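Local atomic coordinates of cyclodipeptide synthase, BtCDPS (Bacillus thermoamylovorans, PDB entry 6ZTU), a protein that probably joins two amino acids, taken from aminoacyl-tRNAs, into a cyclic dipeptide, as other members of the cyclodipeptide synthase family do. Residues A[22-32]-A[191-200]; A[64-75]-A[169-179]. One frame throughout, in Å; residues are numbered along the deposited sequence.

Contact 1: A[22-32]-A[191-200]; sequences IYKNKTHILLG and LGYKESVLAY. With 0RE ((2S)-hexane-1,2-diol), chain B.
The side chain of His28 meets 191-200 along its whole length. CB rests 3.4 Å from Glu195 O. CG lies anti to the backbone N (chi1 180°), which carries the ring over Tyr193 as an offset stack, centroids 4.0 Å apart and planes 20° apart, CD2 lying above the middle of the tyrosine ring. ND1, at the edge, shares a hydrogen bond of 2.7 Å with Ser196 OG, while CE1 meets the methyl Leu191 CD1. NE2, at the tip, is bonded to Thr60 OG1, so both nitrogens have partners, which fixes the rotation of the ring. Nearby, Glu195, a buried residue, has its carboxylate held by two side chains: Thr27 OG1 lies 2.6 Å from OE2, on its anti lone pair, and Asn25 ND2 donates to OE1 over 3.0 Å. Beyond this end, strands 28-32 and 196-200 pair in parallel, from Val197 N to His28 O through Gly32 N to Ala199 O. There C02 of the bound hexanediol lies over one face of the Tyr200 ring, toward its rim. Both strands are interior to the mixed sheet: 58-63 flanks 28-32, 223-229 flanks 196-200, and helix 42-55 packs on Ile29 and Leu31.

Contact 2: A[64-75]-A[169-179]; sequences AGDEAKNLLEAL and MLFHAVKYVLA. With 0RE ((2S)-hexane-1,2-diol), chain B.
Glu73 OE1 is gripped by two donors arriving from opposite faces of its carboxylate plane. His172 NE2, from the facing helix, donates over 2.6 Å on the anti side, with the oxygen almost exactly in the imidazole plane; Lys69 NZ, one turn back on helix 68-74, closes a salt bridge of 3.0 Å. The other oxygen, OE2, bonds to Thr79 OG1, so both oxygens are engaged.

The amide of Asn70 lies flat over the same imidazole, the planes 10° apart and ND2 above the ring centre. From there ND2 donates to His172 O, 2.9 Å away and nearly straight at 170°, although it comes from above the carbonyl plane. His172 O sits at the kink of 169-179, where the N atoms of Lys175 and Tyr176 lack the regular bond to the turn before and Lys175 N makes only a weak one to His172 O.

Farther along, the contact turns apolar. Tyr176 CG is anti to its backbone N (chi1 177°), which presents one face of the ring to Leu71, whose CD1 makes a CH-pi contact 3.9 Å from the ring centroid. Leu71 CD2 also meets Ala173 CB, and Ala64 CB touches the ring edge. At the opposite end Met169 folds against Ala74 and Leu75, its CE 3.9 Å from Leu75 CD2.

The two helices run antiparallel, 7.5 Å apart at closest approach, with small residues at the interface where Ala74 CB meets Ala173 CB. Phe113 meets Tyr176 edge-to-face, while the phenol OH lies against hexanediol C07. This close-packed antiparallel helix pair stands beside the Rossmann-like sheet of the family, with Ala64 and Tyr176 lining the hexanediol pocket.

From the N terminus, the chain passes through 22-32, runs along helix 42-55 and strand 58-63, and enters 64-75 directly from that strand. Helices 79-103, 120-135 and 137-157 follow before helix 167-191 returns and contact 2 closes the inner loop. The same long helix then leads into strand 196-200, where contact 1 closes the outer loop, so contact 2 is nested within contact 1. Contact 1 joins neighbouring strands of the central sheet; contact 2 joins two helices beyond it. Their centres lie about 25 Å apart on opposite sides of the chain's centre, yet both reach the bound hexanediol, which Glu180 also holds by a hydrogen bond.

Contact 1: A[22-32]-A[191-200]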
loop_
_atom_site.group_PDB
_atom_site.type_symbol
_atom_site.label_atom_id
_atom_site.label_comp_id
_atom_site.label_asym_id
_atom_site.label_seq_id
_atom_site.Cartn_x
_atom_site.Cartn_y
_atom_site.Cartn_z
ATOM N N ILE A 22 17.496 -4.464 3.312
ATOM C CA ILE A 22 16.944 -3.162 3.671
ATOM C C ILE A 22 16.168 -3.254 4.975
ATOM O O ILE A 22 16.249 -2.369 5.833
ATOM C CB ILE A 22 16.066 -2.622 2.527
ATOM C CG1 ILE A 22 16.930 -2.377 1.296
ATOM C CG2 ILE A 22 15.330 -1.365 2.978
ATOM C CD1 ILE A 22 16.132 -2.147 0.020
ATOM N N TYR A 23 15.403 -4.335 5.144
ATOM C CA TYR A 23 14.677 -4.543 6.392
ATOM C C TYR A 23 15.632 -4.634 7.576
ATOM O O TYR A 23 15.390 -4.040 8.631
ATOM C CB TYR A 23 13.823 -5.810 6.291
ATOM C CG TYR A 23 13.381 -6.355 7.618
ATOM C CD1 TYR A 23 12.449 -5.678 8.385
ATOM C CD2 TYR A 23 13.891 -7.553 8.104
ATOM C CE1 TYR A 23 12.038 -6.169 9.599
ATOM C CE2 TYR A 23 13.483 -8.051 9.323
ATOM C CZ TYR A 23 12.557 -7.357 10.067
ATOM O OH TYR A 23 12.133 -7.839 11.287
ATOM N N LYS A 24 16.721 -5.390 7.425
ATOM C CA LYS A 24 17.655 -5.530 8.536
ATOM C C LYS A 24 18.367 -4.223 8.856
ATOM O O LYS A 24 18.812 -4.039 9.995
ATOM C CB LYS A 24 18.662 -6.632 8.224
ATOM C CG LYS A 24 18.064 -8.030 8.374
ATOM C CD LYS A 24 19.080 -9.097 8.011
ATOM C CE LYS A 24 18.440 -10.479 7.985
ATOM N NZ LYS A 24 17.822 -10.820 9.300
ATOM N N ASN A 25 18.482 -3.312 7.889
ATOM C CA ASN A 25 19.045 -1.996 8.184
ATOM C C ASN A 25 18.123 -1.150 9.059
ATOM O O ASN A 25 18.599 -0.210 9.708
ATOM C CB ASN A 25 19.349 -1.247 6.886
ATOM C CG ASN A 25 20.509 -1.842 6.117
ATOM O OD1 ASN A 25 21.346 -2.556 6.676
ATOM N ND2 ASN A 25 20.573 -1.544 4.824
ATOM N N LYS A 26 16.817 -1.441 9.071
ATOM C CA LYS A 26 15.851 -0.792 9.963
ATOM C C LYS A 26 15.797 0.727 9.774
ATOM O O LYS A 26 15.382 1.449 10.681
ATOM C CB LYS A 26 16.132 -1.138 11.430
ATOM C CG LYS A 26 15.970 -2.633 11.758
ATOM C CD LYS A 26 14.508 -3.091 11.671
ATOM C CE LYS A 26 14.399 -4.607 11.717
ATOM N NZ LYS A 26 15.178 -5.183 12.849
ATOM N N THR A 27 16.168 1.214 8.585
ATOM C CA THR A 27 16.186 2.658 8.325
ATOM C C THR A 27 14.775 3.241 8.322
ATOM O O THR A 27 14.506 4.263 8.968
ATOM C CB THR A 27 16.875 2.935 6.986
ATOM O OG1 THR A 27 18.221 2.443 7.011
ATOM C CG2 THR A 27 16.889 4.432 6.655
ATOM N N HIS A 28 13.858 2.607 7.595
ATOM C CA HIS A 28 12.536 3.194 7.438
ATOM C C HIS A 28 11.542 2.112 7.047
ATOM O O HIS A 28 11.864 1.227 6.246
ATOM C CB HIS A 28 12.556 4.305 6.379
ATOM C CG HIS A 28 11.230 4.954 6.165
ATOM N ND1 HIS A 28 10.329 4.514 5.220
ATOM C CD2 HIS A 28 10.647 6.009 6.779
ATOM C CE1 HIS A 28 9.251 5.274 5.255
ATOM N NE2 HIS A 28 9.416 6.186 6.198
ATOM N N ILE A 29 10.344 2.196 7.618
ATOM C CA ILE A 29 9.217 1.362 7.220
ATOM C C ILE A 29 8.059 2.265 6.812
ATOM O O ILE A 29 7.787 3.293 7.451
ATOM C CB ILE A 29 8.809 0.375 8.339
ATOM C CG1 ILE A 29 7.677 -0.549 7.876
ATOM C CG2 ILE A 29 8.416 1.133 9.602
ATOM C CD1 ILE A 29 7.432 -1.732 8.828
ATOM N N LEU A 30 7.415 1.909 5.701
ATOM C CA LEU A 30 6.194 2.555 5.238
ATOM C C LEU A 30 5.056 1.563 5.449
ATOM O O LEU A 30 5.062 0.480 4.856
ATOM C CB LEU A 30 6.315 2.946 3.760
ATOM C CG LEU A 30 5.144 3.721 3.134
ATOM C CD1 LEU A 30 4.955 5.065 3.853
ATOM C CD2 LEU A 30 5.349 3.940 1.656
ATOM N N LEU A 31 4.097 1.924 6.295
ATOM C CA LEU A 31 3.002 1.025 6.655
ATOM C C LEU A 31 1.833 1.299 5.720
ATOM O O LEU A 31 1.266 2.386 5.742
ATOM C CB LEU A 31 2.600 1.236 8.114
ATOM C CG LEU A 31 3.652 0.813 9.136
ATOM C CD1 LEU A 31 3.271 1.355 10.511
ATOM C CD2 LEU A 31 3.758 -0.715 9.168
ATOM N N GLY A 32 1.493 0.323 4.877
ATOM C CA GLY A 32 0.384 0.509 3.958
ATOM C C GLY A 32 -0.938 0.151 4.609
ATOM O O GLY A 32 -1.113 -0.980 5.067
ATOM N N LEU A 191 9.800 9.724 -0.588
ATOM C CA LEU A 191 9.687 10.377 0.712
ATOM C C LEU A 191 10.984 11.046 1.159
ATOM O O LEU A 191 10.938 11.987 1.966
ATOM C CB LEU A 191 9.242 9.364 1.768
ATOM C CG LEU A 191 7.798 8.864 1.641
ATOM C CD1 LEU A 191 7.663 7.535 2.370
ATOM C CD2 LEU A 191 6.841 9.889 2.217
ATOM N N GLY A 192 12.126 10.602 0.657
ATOM C CA GLY A 192 13.400 11.171 1.024
ATOM C C GLY A 192 14.178 10.407 2.076
ATOM O O GLY A 192 14.974 11.018 2.795
ATOM N N TYR A 193 13.970 9.099 2.198
ATOM C CA TYR A 193 14.785 8.259 3.067
ATOM C C TYR A 193 15.830 7.511 2.250
ATOM O O TYR A 193 15.669 7.291 1.047
ATOM C CB TYR A 193 13.909 7.276 3.857
ATOM C CG TYR A 193 13.023 8.030 4.796
ATOM C CD1 TYR A 193 13.498 8.464 6.028
ATOM C CD2 TYR A 193 11.727 8.388 4.428
ATOM C CE1 TYR A 193 12.704 9.199 6.878
ATOM C CE2 TYR A 193 10.925 9.125 5.281
ATOM C CZ TYR A 193 11.421 9.526 6.507
ATOM O OH TYR A 193 10.631 10.271 7.357
ATOM N N LYS A 194 16.935 7.153 2.913
ATOM C CA LYS A 194 18.013 6.449 2.230
ATOM C C LYS A 194 17.527 5.137 1.638
ATOM O O LYS A 194 17.982 4.722 0.563
ATOM C CB LYS A 194 19.155 6.178 3.209
ATOM C CG LYS A 194 20.412 5.666 2.538
ATOM C CD LYS A 194 21.009 4.474 3.272
ATOM C CE LYS A 194 21.503 4.866 4.647
ATOM N NZ LYS A 194 22.483 3.869 5.190
ATOM N N GLU A 195 16.622 4.465 2.345
ATOM C CA GLU A 195 16.062 3.187 1.929
ATOM C C GLU A 195 14.802 2.948 2.749
ATOM O O GLU A 195 14.598 3.573 3.797
ATOM C CB GLU A 195 17.076 2.046 2.128
ATOM C CG GLU A 195 17.408 1.839 3.594
ATOM C CD GLU A 195 18.665 1.026 3.836
ATOM O OE1 GLU A 195 19.078 0.247 2.952
ATOM O OE2 GLU A 195 19.231 1.173 4.936
ATOM N N SER A 196 13.951 2.026 2.275
ATOM C CA SER A 196 12.691 1.795 2.975
ATOM C C SER A 196 12.126 0.442 2.570
ATOM O O SER A 196 12.422 -0.058 1.488
ATOM C CB SER A 196 11.662 2.884 2.647
ATOM O OG SER A 196 10.411 2.616 3.256
ATOM N N VAL A 197 11.315 -0.143 3.447
ATOM C CA VAL A 197 10.460 -1.261 3.059
ATOM C C VAL A 197 9.012 -0.812 3.208
ATOM O O VAL A 197 8.637 -0.245 4.238
ATOM C CB VAL A 197 10.712 -2.541 3.884
ATOM C CG1 VAL A 197 12.006 -3.222 3.453
ATOM C CG2 VAL A 197 10.739 -2.254 5.376
ATOM N N LEU A 198 8.201 -1.078 2.183
ATOM C CA LEU A 198 6.753 -1.020 2.335
ATOM C C LEU A 198 6.286 -2.322 2.973
ATOM O O LEU A 198 6.736 -3.400 2.579
ATOM C CB LEU A 198 6.089 -0.823 0.972
ATOM C CG LEU A 198 4.566 -0.975 0.880
ATOM C CD1 LEU A 198 3.888 0.144 1.678
ATOM C CD2 LEU A 198 4.138 -0.938 -0.588
ATOM N N ALA A 199 5.411 -2.228 3.977
ATOM C CA ALA A 199 5.022 -3.394 4.767
ATOM C C ALA A 199 3.522 -3.612 4.682
ATOM O O ALA A 199 2.740 -2.678 4.861
ATOM C CB ALA A 199 5.440 -3.239 6.235
ATOM N N TYR A 200 3.130 -4.856 4.439
ATOM C CA TYR A 200 1.735 -5.209 4.250
ATOM C C TYR A 200 1.591 -6.666 4.654
ATOM O O TYR A 200 2.582 -7.365 4.842
ATOM C CB TYR A 200 1.296 -4.975 2.802
ATOM C CG TYR A 200 -0.195 -4.947 2.601
ATOM C CD1 TYR A 200 -0.974 -3.969 3.196
ATOM C CD2 TYR A 200 -0.820 -5.892 1.792
ATOM C CE1 TYR A 200 -2.346 -3.943 3.014
ATOM C CE2 TYR A 200 -2.185 -5.872 1.599
ATOM C CZ TYR A 200 -2.944 -4.892 2.208
ATOM O OH TYR A 200 -4.312 -4.867 2.014
HETATM O O01 0RE B . -2.109 -1.863 -1.310
HETATM C C02 0RE B . -2.040 -2.151 0.051
HETATM C C03 0RE B . -0.947 -1.291 0.676
HETATM O O04 0RE B . 0.307 -1.859 0.407
HETATM C C05 0RE B . -1.038 0.114 0.093
HETATM C C06 0RE B . -2.399 0.726 0.422
HETATM C C07 0RE B . -2.508 2.065 -0.299
HETATM C C08 0RE B . -2.519 3.135 0.778
HETATM O O HOH W 1 0.442 -2.755 6.616
#

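Contact 2: A[64-75]-A[169-179]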
loop_
_atom_site.group_PDB
_atom_site.type_symbol
_atom_site.label_atom_id
_atom_site.label_comp_id
_atom_site.label_asym_id
_atom_site.label_seq_id
_atom_site.Cartn_x
_atom_site.Cartn_y
_atom_site.Cartn_z
ATOM N N ALA A 64 -4.826 5.674 1.672
ATOM C CA ALA A 64 -5.309 5.755 0.300
ATOM C C ALA A 64 -5.627 7.191 -0.100
ATOM O O ALA A 64 -6.156 7.976 0.695
ATOM C CB ALA A 64 -6.553 4.882 0.127
ATOM N N GLY A 65 -5.307 7.518 -1.349
ATOM C CA GLY A 65 -5.598 8.806 -1.939
ATOM C C GLY A 65 -6.935 8.811 -2.659
ATOM O O GLY A 65 -7.793 7.955 -2.433
ATOM N N ASP A 66 -7.085 9.784 -3.570
ATOM C CA ASP A 66 -8.389 10.088 -4.166
ATOM C C ASP A 66 -8.988 8.882 -4.872
ATOM O O ASP A 66 -10.209 8.686 -4.856
ATOM C CB ASP A 66 -8.259 11.236 -5.162
ATOM C CG ASP A 66 -7.680 12.489 -4.540
ATOM O OD1 ASP A 66 -7.870 12.696 -3.326
ATOM O OD2 ASP A 66 -7.052 13.273 -5.278
ATOM N N GLU A 67 -8.151 8.078 -5.525
ATOM C CA GLU A 67 -8.678 6.979 -6.323
ATOM C C GLU A 67 -9.301 5.880 -5.486
ATOM O O GLU A 67 -9.799 4.904 -6.062
ATOM C CB GLU A 67 -7.567 6.390 -7.201
ATOM C CG GLU A 67 -7.244 7.203 -8.446
ATOM C CD GLU A 67 -6.320 8.386 -8.170
ATOM O OE1 GLU A 67 -5.830 8.530 -7.027
ATOM O OE2 GLU A 67 -6.085 9.182 -9.101
ATOM N N ALA A 68 -9.276 5.983 -4.154
ATOM C CA ALA A 68 -9.981 4.993 -3.351
ATOM C C ALA A 68 -11.469 4.979 -3.679
ATOM O O ALA A 68 -12.121 3.938 -3.541
ATOM C CB ALA A 68 -9.771 5.261 -1.865
ATOM N N LYS A 69 -12.021 6.116 -4.126
ATOM C CA LYS A 69 -13.431 6.141 -4.518
ATOM C C LYS A 69 -13.704 5.216 -5.702
ATOM O O LYS A 69 -14.808 4.668 -5.814
ATOM C CB LYS A 69 -13.871 7.575 -4.831
ATOM C CG LYS A 69 -13.405 8.135 -6.159
ATOM C CD LYS A 69 -13.848 9.593 -6.314
ATOM C CE LYS A 69 -14.219 9.929 -7.756
ATOM N NZ LYS A 69 -13.631 8.987 -8.763
ATOM N N ASN A 70 -12.711 5.006 -6.573
ATOM C CA ASN A 70 -12.899 4.130 -7.731
ATOM C C ASN A 70 -13.242 2.714 -7.313
ATOM O O ASN A 70 -13.986 2.020 -8.023
ATOM C CB ASN A 70 -11.644 4.105 -8.605
ATOM C CG ASN A 70 -11.379 5.424 -9.269
ATOM O OD1 ASN A 70 -11.519 6.475 -8.639
ATOM N ND2 ASN A 70 -10.999 5.395 -10.544
ATOM N N LEU A 71 -12.695 2.260 -6.180
ATOM C CA LEU A 71 -12.978 0.913 -5.705
ATOM C C LEU A 71 -14.453 0.766 -5.369
ATOM O O LEU A 71 -15.055 -0.283 -5.621
ATOM C CB LEU A 71 -12.114 0.589 -4.483
ATOM C CG LEU A 71 -10.594 0.697 -4.656
ATOM C CD1 LEU A 71 -9.918 0.341 -3.351
ATOM C CD2 LEU A 71 -10.089 -0.205 -5.787
ATOM N N LEU A 72 -15.054 1.815 -4.811
ATOM C CA LEU A 72 -16.483 1.780 -4.515
ATOM C C LEU A 72 -17.317 2.027 -5.769
ATOM O O LEU A 72 -18.302 1.321 -6.005
ATOM C CB LEU A 72 -16.808 2.801 -3.420
ATOM C CG LEU A 72 -16.049 2.668 -2.087
ATOM C CD1 LEU A 72 -16.393 3.817 -1.140
ATOM C CD2 LEU A 72 -16.306 1.327 -1.413
ATOM N N GLU A 73 -16.916 2.991 -6.603
ATOM C CA GLU A 73 -17.648 3.270 -7.835
ATOM C C GLU A 73 -17.727 2.042 -8.730
ATOM O O GLU A 73 -18.708 1.858 -9.462
ATOM C CB GLU A 73 -16.989 4.426 -8.584
ATOM C CG GLU A 73 -17.100 5.750 -7.852
ATOM C CD GLU A 73 -16.391 6.860 -8.568
ATOM O OE1 GLU A 73 -15.390 6.593 -9.264
ATOM O OE2 GLU A 73 -16.837 8.015 -8.441
ATOM N N ALA A 74 -16.697 1.194 -8.702
ATOM C CA ALA A 74 -16.732 -0.014 -9.519
ATOM C C ALA A 74 -17.672 -1.060 -8.934
ATOM O O ALA A 74 -18.242 -1.863 -9.680
ATOM C CB ALA A 74 -15.321 -0.587 -9.671
ATOM N N LEU A 75 -17.841 -1.080 -7.613
ATOM C CA LEU A 75 -18.778 -1.986 -6.962
ATOM C C LEU A 75 -20.170 -1.383 -6.835
ATOM O O LEU A 75 -20.864 -1.629 -5.836
ATOM C CB LEU A 75 -18.251 -2.406 -5.587
ATOM C CG LEU A 75 -16.949 -3.214 -5.600
ATOM C CD1 LEU A 75 -16.387 -3.438 -4.202
ATOM C CD2 LEU A 75 -17.160 -4.539 -6.306
ATOM N N MET A 169 -15.287 -2.515 -14.772
ATOM C CA MET A 169 -14.969 -2.414 -13.355
ATOM C C MET A 169 -13.459 -2.457 -13.140
ATOM O O MET A 169 -12.904 -1.633 -12.404
ATOM C CB MET A 169 -15.657 -3.539 -12.581
ATOM C CG MET A 169 -17.163 -3.333 -12.384
ATOM S SD MET A 169 -17.993 -4.836 -11.814
ATOM C CE MET A 169 -17.245 -5.095 -10.201
ATOM N N LEU A 170 -12.783 -3.413 -13.786
ATOM C CA LEU A 170 -11.338 -3.563 -13.617
ATOM C C LEU A 170 -10.588 -2.318 -14.063
ATOM O O LEU A 170 -9.631 -1.889 -13.403
ATOM C CB LEU A 170 -10.833 -4.770 -14.411
ATOM C CG LEU A 170 -11.256 -6.154 -13.933
ATOM C CD1 LEU A 170 -10.749 -7.228 -14.898
ATOM C CD2 LEU A 170 -10.755 -6.415 -12.529
ATOM N N PHE A 171 -10.983 -1.745 -15.197
ATOM C CA PHE A 171 -10.259 -0.589 -15.712
ATOM C C PHE A 171 -10.550 0.659 -14.894
ATOM O O PHE A 171 -9.702 1.554 -14.823
ATOM C CB PHE A 171 -10.583 -0.369 -17.190
ATOM C CG PHE A 171 -9.702 -1.163 -18.120
ATOM C CD1 PHE A 171 -8.514 -0.626 -18.585
ATOM C CD2 PHE A 171 -10.046 -2.453 -18.504
ATOM C CE1 PHE A 171 -7.694 -1.346 -19.422
ATOM C CE2 PHE A 171 -9.228 -3.186 -19.351
ATOM C CZ PHE A 171 -8.049 -2.632 -19.813
ATOM N N HIS A 172 -11.724 0.738 -14.260
ATOM C CA HIS A 172 -11.986 1.866 -13.375
ATOM C C HIS A 172 -11.169 1.754 -12.094
ATOM O O HIS A 172 -10.524 2.721 -11.669
ATOM C CB HIS A 172 -13.475 1.963 -13.053
ATOM C CG HIS A 172 -13.868 3.260 -12.406
ATOM N ND1 HIS A 172 -13.717 4.476 -13.031
ATOM C CD2 HIS A 172 -14.403 3.523 -11.191
ATOM C CE1 HIS A 172 -14.147 5.436 -12.231
ATOM N NE2 HIS A 172 -14.571 4.884 -11.110
ATOM N N ALA A 173 -11.180 0.571 -11.468
ATOM C CA ALA A 173 -10.438 0.361 -10.231
ATOM C C ALA A 173 -8.923 0.316 -10.437
ATOM O O ALA A 173 -8.181 0.522 -9.471
ATOM C CB ALA A 173 -10.893 -0.927 -9.559
ATOM N N VAL A 174 -8.435 0.034 -11.649
ATOM C CA VAL A 174 -6.981 -0.025 -11.816
ATOM C C VAL A 174 -6.363 1.366 -11.692
ATOM O O VAL A 174 -5.148 1.489 -11.479
ATOM C CB VAL A 174 -6.602 -0.720 -13.144
ATOM C CG1 VAL A 174 -6.672 0.244 -14.316
ATOM C CG2 VAL A 174 -5.200 -1.367 -13.051
ATOM N N LYS A 175 -7.167 2.428 -11.788
ATOM C CA LYS A 175 -6.631 3.757 -11.518
ATOM C C LYS A 175 -6.096 3.852 -10.095
ATOM O O LYS A 175 -5.109 4.561 -9.846
ATOM C CB LYS A 175 -7.706 4.813 -11.783
ATOM C CG LYS A 175 -8.011 4.952 -13.265
ATOM C CD LYS A 175 -9.238 5.803 -13.514
ATOM C CE LYS A 175 -9.586 5.791 -14.992
ATOM N NZ LYS A 175 -8.380 6.115 -15.805
ATOM N N TYR A 176 -6.736 3.153 -9.156
ATOM C CA TYR A 176 -6.227 3.046 -7.792
ATOM C C TYR A 176 -4.869 2.351 -7.766
ATOM O O TYR A 176 -3.920 2.819 -7.119
ATOM C CB TYR A 176 -7.247 2.284 -6.943
ATOM C CG TYR A 176 -6.829 2.025 -5.518
ATOM C CD1 TYR A 176 -7.111 2.936 -4.512
ATOM C CD2 TYR A 176 -6.178 0.854 -5.173
ATOM C CE1 TYR A 176 -6.721 2.704 -3.209
ATOM C CE2 TYR A 176 -5.791 0.617 -3.879
ATOM C CZ TYR A 176 -6.066 1.544 -2.901
ATOM O OH TYR A 176 -5.687 1.298 -1.606
ATOM N N VAL A 177 -4.776 1.209 -8.441
ATOM C CA VAL A 177 -3.530 0.439 -8.492
ATOM C C VAL A 177 -2.398 1.298 -9.040
ATOM O O VAL A 177 -1.296 1.354 -8.473
ATOM C CB VAL A 177 -3.733 -0.826 -9.345
ATOM C CG1 VAL A 177 -2.404 -1.550 -9.569
ATOM C CG2 VAL A 177 -4.721 -1.761 -8.678
ATOM N N LEU A 178 -2.647 1.973 -10.165
ATOM C CA LEU A 178 -1.578 2.734 -10.797
ATOM C C LEU A 178 -1.133 3.895 -9.917
ATOM O O LEU A 178 0.059 4.222 -9.887
ATOM C CB LEU A 178 -2.021 3.231 -12.175
ATOM C CG LEU A 178 -2.445 2.114 -13.144
ATOM C CD1 LEU A 178 -2.885 2.677 -14.497
ATOM C CD2 LEU A 178 -1.341 1.073 -13.333
ATOM N N ALA A 179 -2.068 4.518 -9.182
ATOM C CA ALA A 179 -1.723 5.638 -8.314
ATOM C C ALA A 179 -0.928 5.210 -7.082
ATOM O O ALA A 179 -0.121 6.003 -6.575
ATOM C CB ALA A 179 -2.996 6.373 -7.872
HETATM O O01 0RE B . -2.109 -1.863 -1.310
HETATM C C02 0RE B . -2.040 -2.151 0.051
HETATM C C03 0RE B . -0.947 -1.291 0.676
HETATM O O04 0RE B . 0.307 -1.859 0.407
HETATM C C05 0RE B . -1.038 0.114 0.093
HETATM C C06 0RE B . -2.399 0.726 0.422
HETATM C C07 0RE B . -2.508 2.065 -0.299
HETATM C C08 0RE B . -2.519 3.135 0.778
#